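Local coordinates for peptide ABC transporter, peptide-binding protein (Thermus thermophilus, PDB 2D5W) that binds oligopeptides, here crystallised with a pentapeptide, and probably serves as the solute-binding component of a peptide ABC transporter, at residues Ala330-His333 and Ala334-Arg337; Glu540-Pro543 and Ala544-Tyr548. All coordinates share one frame; numbering follows the deposited sequence.

Interaction 1: Ala330-His333 and Ala334-Arg337; sequences AILH and ALNR
Leu332 and Arg337 meet in a local, buried contact where helix 325-333 ends and the chain bends into helix 337-345, in a solute-binding protein of family 5. Leu332 comes in over one face of the guanidinium: CD1 lies 3.5 Å from Arg337 NE, above the plane but off-centre. The two side chains cross at about a right angle. Leu332 CG stands anti to its N (chi1 -167°), which lets CD1 reach the arginine although CB points away from it, while the Arg337 chain bends at chi3 (-65°) to bring its flat end across the methyl. The backbone closes the turn: Leu335 N bonds to Leu332 O at 3.0 Å and Ala334 N to Ile331 O at 2.9 Å, and a weak bond runs from Ala334 N to Ala330 O. Leu335 folds back over this last turn, its CG 3.2 Å from Ile331 O and its CD1 4.1 Å from Leu332 CD1. Alanine suits position 334, where its methyl fits against Leu374 and Leu429. Asn336 caps the next helix through OD1 to Gly339 N. Arg337 NH1 bonds to Tyr370 O and NH2 to Pro546 O. A methionine here has no side-chain N-H, and the two carbonyl oxygens would probably be left without a donor. Arginine thus offers a leucine its face and two carbonyls its N-H groups, which is likely to make burying a charge tolerable.

Interaction 2: Glu540-Pro543 and Ala544-Tyr548; sequences EELP and ALPLY
Leu542 packs its side chain against Leu545 and Pro546 across a tight helix-to-strand connection, in which helix 524-541 stops and strand 544-557 sets out along strand 293-308. Leu542 is the first residue to leave the helix, and its positive phi turns the chain. Pro543 follows; a proline has no N-H to give, which suits a place just past the helix end. No hydrogen bond joins the two segments; what holds them is contact between leucine and proline carbons. Leu542 CG is anti to its carbonyl carbon (chi1 -66°), and with CD1 continuing the zigzag (chi2 177°), CD2 is left on the side of Pro546 CD, 4.0 Å away, the leucine and the proline ring crossing at about a right angle. Leu545 turns its CG the same way (chi1 -50°), and its CD2 meets Leu542 CB more loosely at 4.4 Å. The small methyl of Ala544 touches Asp307 of strand 293-308. Leucine and proline suit their buried places too, Leu542 facing Leu332 and Gln329 of helix 325-333 while Pro546 rests on Trp303 and Trp538. Further along, two successive residues, Leu547 and Tyr548, sit opposite the single residue Glu304 of strand 293-308, which makes a classic beta bulge. Back at the turn, Ala544 O is buried with no polar partner in the model, and Leu542 CB comes within 4.0 Å of this oxygen.

How the interactions relate
Both contacts are buried, and each joins the end of a helix to what follows it: a second helix in interaction 1, a sheet strand in interaction 2. Interaction 1 lies farther out, its centre about 26 Å from the centre of the chain against about 18 Å for interaction 2. Interaction 1 closes with main-chain hydrogen bonds and a guanidinium face, whereas interaction 2 has no bond between its segments and relies on apolar packing. They pack directly together, their centres about 10 Å apart. Ile331 CG2 meets Leu545 CD1 at 3.6 Å, and Leu332 CD2 meets Leu542 CD1 at the same distance, so the end of helix 325-333 lies over strand 544-557.

Interaction 1: Ala330-His333 and Ala334-Arg337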
ATOM      1  N   ALA A 330      -0.651 -17.632 -21.211  1.00 10.28           N
ATOM      2  CA  ALA A 330      -1.472 -18.839 -21.189  1.00 10.14           C
ATOM      3  C   ALA A 330      -2.335 -18.868 -19.935  1.00 10.42           C
ATOM      4  O   ALA A 330      -3.537 -19.132 -20.001  1.00 11.36           O
ATOM      5  CB  ALA A 330      -0.582 -20.080 -21.239  1.00 11.16           C
ATOM      6  N   ILE A 331      -1.723 -18.602 -18.787  1.00  9.79           N
ATOM      7  CA  ILE A 331      -2.471 -18.606 -17.541  1.00 10.18           C
ATOM      8  C   ILE A 331      -3.594 -17.574 -17.578  1.00  9.58           C
ATOM      9  O   ILE A 331      -4.723 -17.874 -17.190  1.00 10.02           O
ATOM     10  CB  ILE A 331      -1.550 -18.332 -16.327  1.00  9.91           C
ATOM     11  CG1 ILE A 331      -0.575 -19.502 -16.140  1.00 10.43           C
ATOM     12  CG2 ILE A 331      -2.389 -18.140 -15.060  1.00 10.56           C
ATOM     13  CD1 ILE A 331       0.494 -19.259 -15.085  1.00 12.56           C
ATOM     14  N   LEU A 332      -3.302 -16.369 -18.062  1.00  9.43           N
ATOM     15  CA  LEU A 332      -4.334 -15.337 -18.100  1.00  9.49           C
ATOM     16  C   LEU A 332      -5.503 -15.728 -19.003  1.00  9.84           C
ATOM     17  O   LEU A 332      -6.660 -15.441 -18.682  1.00 10.10           O
ATOM     18  CB  LEU A 332      -3.743 -13.988 -18.532  1.00  9.84           C
ATOM     19  CG  LEU A 332      -4.663 -12.775 -18.314  1.00  9.09           C
ATOM     20  CD1 LEU A 332      -5.147 -12.738 -16.865  1.00 10.84           C
ATOM     21  CD2 LEU A 332      -3.924 -11.491 -18.665  1.00 10.36           C
ATOM     22  N   HIS A 333      -5.210 -16.375 -20.130  1.00 10.07           N
ATOM     23  CA  HIS A 333      -6.267 -16.819 -21.042  1.00 10.55           C
ATOM     24  C   HIS A 333      -7.143 -17.876 -20.366  1.00 10.39           C
ATOM     25  O   HIS A 333      -8.281 -18.108 -20.783  1.00 11.53           O
ATOM     26  CB  HIS A 333      -5.679 -17.425 -22.326  1.00 11.35           C
ATOM     27  CG  HIS A 333      -5.323 -16.417 -23.376  1.00 11.41           C
ATOM     28  ND1 HIS A 333      -6.225 -15.500 -23.870  1.00 12.40           N
ATOM     29  CD2 HIS A 333      -4.175 -16.224 -24.070  1.00 11.82           C
ATOM     30  CE1 HIS A 333      -5.649 -14.786 -24.823  1.00 12.28           C
ATOM     31  NE2 HIS A 333      -4.406 -15.208 -24.964  1.00 12.89           N
ATOM     32  N   ALA A 334      -6.609 -18.520 -19.330  1.00  9.48           N
ATOM     33  CA  ALA A 334      -7.348 -19.550 -18.607  1.00 10.38           C
ATOM     34  C   ALA A 334      -8.113 -19.003 -17.403  1.00 10.75           C
ATOM     35  O   ALA A 334      -8.822 -19.747 -16.730  1.00 11.78           O
ATOM     36  CB  ALA A 334      -6.400 -20.656 -18.164  1.00 10.92           C
ATOM     37  N   LEU A 335      -7.954 -17.712 -17.120  1.00 10.37           N
ATOM     38  CA  LEU A 335      -8.659 -17.085 -16.005  1.00  9.99           C
ATOM     39  C   LEU A 335      -9.893 -16.388 -16.570  1.00 10.04           C
ATOM     40  O   LEU A 335      -9.779 -15.423 -17.326  1.00 10.74           O
ATOM     41  CB  LEU A 335      -7.761 -16.063 -15.300  1.00 10.18           C
ATOM     42  CG  LEU A 335      -6.416 -16.576 -14.773  1.00  9.80           C
ATOM     43  CD1 LEU A 335      -5.765 -15.497 -13.919  1.00 11.01           C
ATOM     44  CD2 LEU A 335      -6.616 -17.842 -13.949  1.00 10.59           C
ATOM     45  N   ASN A 336     -11.076 -16.883 -16.219  1.00  9.71           N
ATOM     46  CA  ASN A 336     -12.302 -16.284 -16.724  1.00 10.36           C
ATOM     47  C   ASN A 336     -12.646 -15.061 -15.888  1.00  9.67           C
ATOM     48  O   ASN A 336     -13.590 -15.066 -15.097  1.00 10.42           O
ATOM     49  CB  ASN A 336     -13.447 -17.293 -16.681  1.00 11.53           C
ATOM     50  CG  ASN A 336     -14.678 -16.792 -17.394  1.00 11.64           C
ATOM     51  OD1 ASN A 336     -14.685 -15.686 -17.939  1.00 12.03           O
ATOM     52  ND2 ASN A 336     -15.730 -17.602 -17.401  1.00 13.68           N
ATOM     53  N   ARG A 337     -11.864 -14.006 -16.084  1.00  9.66           N
ATOM     54  CA  ARG A 337     -12.037 -12.768 -15.340  1.00 10.14           C
ATOM     55  C   ARG A 337     -13.370 -12.080 -15.598  1.00 10.16           C
ATOM     56  O   ARG A 337     -14.016 -11.602 -14.665  1.00 10.40           O
ATOM     57  CB  ARG A 337     -10.877 -11.817 -15.648  1.00  9.96           C
ATOM     58  CG  ARG A 337      -9.518 -12.375 -15.237  1.00  9.91           C
ATOM     59  CD  ARG A 337      -8.394 -11.452 -15.661  1.00 10.12           C
ATOM     60  NE  ARG A 337      -8.304 -11.361 -17.114  1.00  9.58           N
ATOM     61  CZ  ARG A 337      -7.735 -10.355 -17.768  1.00  9.46           C
ATOM     62  NH1 ARG A 337      -7.704 -10.359 -19.092  1.00 10.02           N
ATOM     63  NH2 ARG A 337      -7.203  -9.338 -17.104  1.00  9.68           N
TER

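Interaction 2: Glu540-Pro543 and Ala544-Tyr548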
ATOM      1  N   GLU A 540       1.910  -6.680 -23.005  1.00 10.39           N
ATOM      2  CA  GLU A 540       2.413  -7.747 -23.862  1.00 11.46           C
ATOM      3  C   GLU A 540       3.193  -8.775 -23.050  1.00 12.03           C
ATOM      4  O   GLU A 540       3.127  -9.973 -23.325  1.00 13.01           O
ATOM      5  CB  GLU A 540       3.318  -7.181 -24.960  1.00 13.49           C
ATOM      6  CG  GLU A 540       4.077  -8.256 -25.741  1.00 16.52           C
ATOM      7  CD  GLU A 540       3.162  -9.289 -26.390  1.00 18.25           C
ATOM      8  OE1 GLU A 540       3.646 -10.395 -26.711  1.00 19.64           O
ATOM      9  OE2 GLU A 540       1.963  -8.999 -26.589  1.00 19.65           O
ATOM     10  N   GLU A 541       3.916  -8.302 -22.037  1.00 11.45           N
ATOM     11  CA  GLU A 541       4.751  -9.165 -21.207  1.00 11.43           C
ATOM     12  C   GLU A 541       4.081  -9.774 -19.971  1.00 10.55           C
ATOM     13  O   GLU A 541       4.541 -10.797 -19.460  1.00 10.96           O
ATOM     14  CB  GLU A 541       5.991  -8.379 -20.776  1.00 12.87           C
ATOM     15  CG  GLU A 541       6.762  -7.765 -21.937  1.00 17.07           C
ATOM     16  CD  GLU A 541       7.957  -8.597 -22.348  1.00 22.45           C
ATOM     17  OE1 GLU A 541       7.789  -9.809 -22.595  1.00 20.09           O
ATOM     18  OE2 GLU A 541       9.069  -8.034 -22.426  1.00 25.64           O
ATOM     19  N   LEU A 542       3.014  -9.143 -19.487  1.00  9.78           N
ATOM     20  CA  LEU A 542       2.292  -9.621 -18.304  1.00  9.49           C
ATOM     21  C   LEU A 542       3.187 -10.023 -17.127  1.00  9.68           C
ATOM     22  O   LEU A 542       3.161 -11.172 -16.675  1.00 10.17           O
ATOM     23  CB  LEU A 542       1.385 -10.802 -18.669  1.00 10.50           C
ATOM     24  CG  LEU A 542       0.204 -10.524 -19.600  1.00 10.37           C
ATOM     25  CD1 LEU A 542      -0.514 -11.836 -19.877  1.00 11.36           C
ATOM     26  CD2 LEU A 542      -0.745  -9.509 -18.971  1.00 10.74           C
ATOM     27  N   PRO A 543       3.994  -9.081 -16.609  1.00  9.39           N
ATOM     28  CA  PRO A 543       4.860  -9.427 -15.473  1.00  9.63           C
ATOM     29  C   PRO A 543       4.019  -9.854 -14.267  1.00  9.05           C
ATOM     30  O   PRO A 543       4.489 -10.574 -13.389  1.00  9.97           O
ATOM     31  CB  PRO A 543       5.657  -8.145 -15.237  1.00 10.49           C
ATOM     32  CG  PRO A 543       4.767  -7.066 -15.780  1.00 10.50           C
ATOM     33  CD  PRO A 543       4.193  -7.683 -17.028  1.00  9.74           C
ATOM     34  N   ALA A 544       2.776  -9.384 -14.235  1.00  9.34           N
ATOM     35  CA  ALA A 544       1.811  -9.751 -13.203  1.00  8.99           C
ATOM     36  C   ALA A 544       0.502  -9.903 -13.967  1.00  9.22           C
ATOM     37  O   ALA A 544       0.357  -9.355 -15.061  1.00  9.80           O
ATOM     38  CB  ALA A 544       1.686  -8.657 -12.147  1.00 10.00           C
ATOM     39  N   LEU A 545      -0.445 -10.649 -13.410  1.00  8.74           N
ATOM     40  CA  LEU A 545      -1.722 -10.849 -14.080  1.00  8.77           C
ATOM     41  C   LEU A 545      -2.752  -9.894 -13.500  1.00  8.72           C
ATOM     42  O   LEU A 545      -3.093  -9.977 -12.320  1.00  8.93           O
ATOM     43  CB  LEU A 545      -2.193 -12.295 -13.903  1.00  9.31           C
ATOM     44  CG  LEU A 545      -1.163 -13.381 -14.234  1.00  9.85           C
ATOM     45  CD1 LEU A 545      -1.802 -14.754 -14.086  1.00 10.81           C
ATOM     46  CD2 LEU A 545      -0.644 -13.193 -15.651  1.00 11.96           C
ATOM     47  N   PRO A 546      -3.248  -8.956 -14.319  1.00  7.90           N
ATOM     48  CA  PRO A 546      -4.245  -8.014 -13.807  1.00  8.09           C
ATOM     49  C   PRO A 546      -5.596  -8.706 -13.678  1.00  8.01           C
ATOM     50  O   PRO A 546      -5.988  -9.465 -14.564  1.00  9.52           O
ATOM     51  CB  PRO A 546      -4.248  -6.918 -14.867  1.00  7.90           C
ATOM     52  CG  PRO A 546      -4.019  -7.699 -16.140  1.00  9.34           C
ATOM     53  CD  PRO A 546      -2.961  -8.715 -15.748  1.00  9.12           C
ATOM     54  N   LEU A 547      -6.301  -8.466 -12.574  1.00  7.90           N
ATOM     55  CA  LEU A 547      -7.610  -9.086 -12.394  1.00  8.45           C
ATOM     56  C   LEU A 547      -8.739  -8.063 -12.523  1.00  8.89           C
ATOM     57  O   LEU A 547      -9.478  -8.082 -13.506  1.00  9.30           O
ATOM     58  CB  LEU A 547      -7.687  -9.824 -11.048  1.00  9.24           C
ATOM     59  CG  LEU A 547      -6.749 -11.034 -10.908  1.00  8.29           C
ATOM     60  CD1 LEU A 547      -7.020 -11.732  -9.583  1.00  9.14           C
ATOM     61  CD2 LEU A 547      -6.951 -12.005 -12.071  1.00 10.20           C
ATOM     62  N   TYR A 548      -8.877  -7.167 -11.550  1.00  8.26           N
ATOM     63  CA  TYR A 548      -9.922  -6.150 -11.613  1.00  8.64           C
ATOM     64  C   TYR A 548      -9.615  -4.941 -10.738  1.00  8.91           C
ATOM     65  O   TYR A 548      -8.784  -5.013  -9.832  1.00  8.71           O
ATOM     66  CB  TYR A 548     -11.291  -6.743 -11.226  1.00  8.63           C
ATOM     67  CG  TYR A 548     -11.342  -7.492  -9.907  1.00  8.53           C
ATOM     68  CD1 TYR A 548     -11.106  -8.869  -9.846  1.00  9.38           C
ATOM     69  CD2 TYR A 548     -11.649  -6.827  -8.721  1.00  9.01           C
ATOM     70  CE1 TYR A 548     -11.182  -9.559  -8.631  1.00  9.00           C
ATOM     71  CE2 TYR A 548     -11.723  -7.507  -7.508  1.00  9.12           C
ATOM     72  CZ  TYR A 548     -11.491  -8.867  -7.468  1.00  8.81           C
ATOM     73  OH  TYR A 548     -11.575  -9.524  -6.260  1.00 10.12           O
TER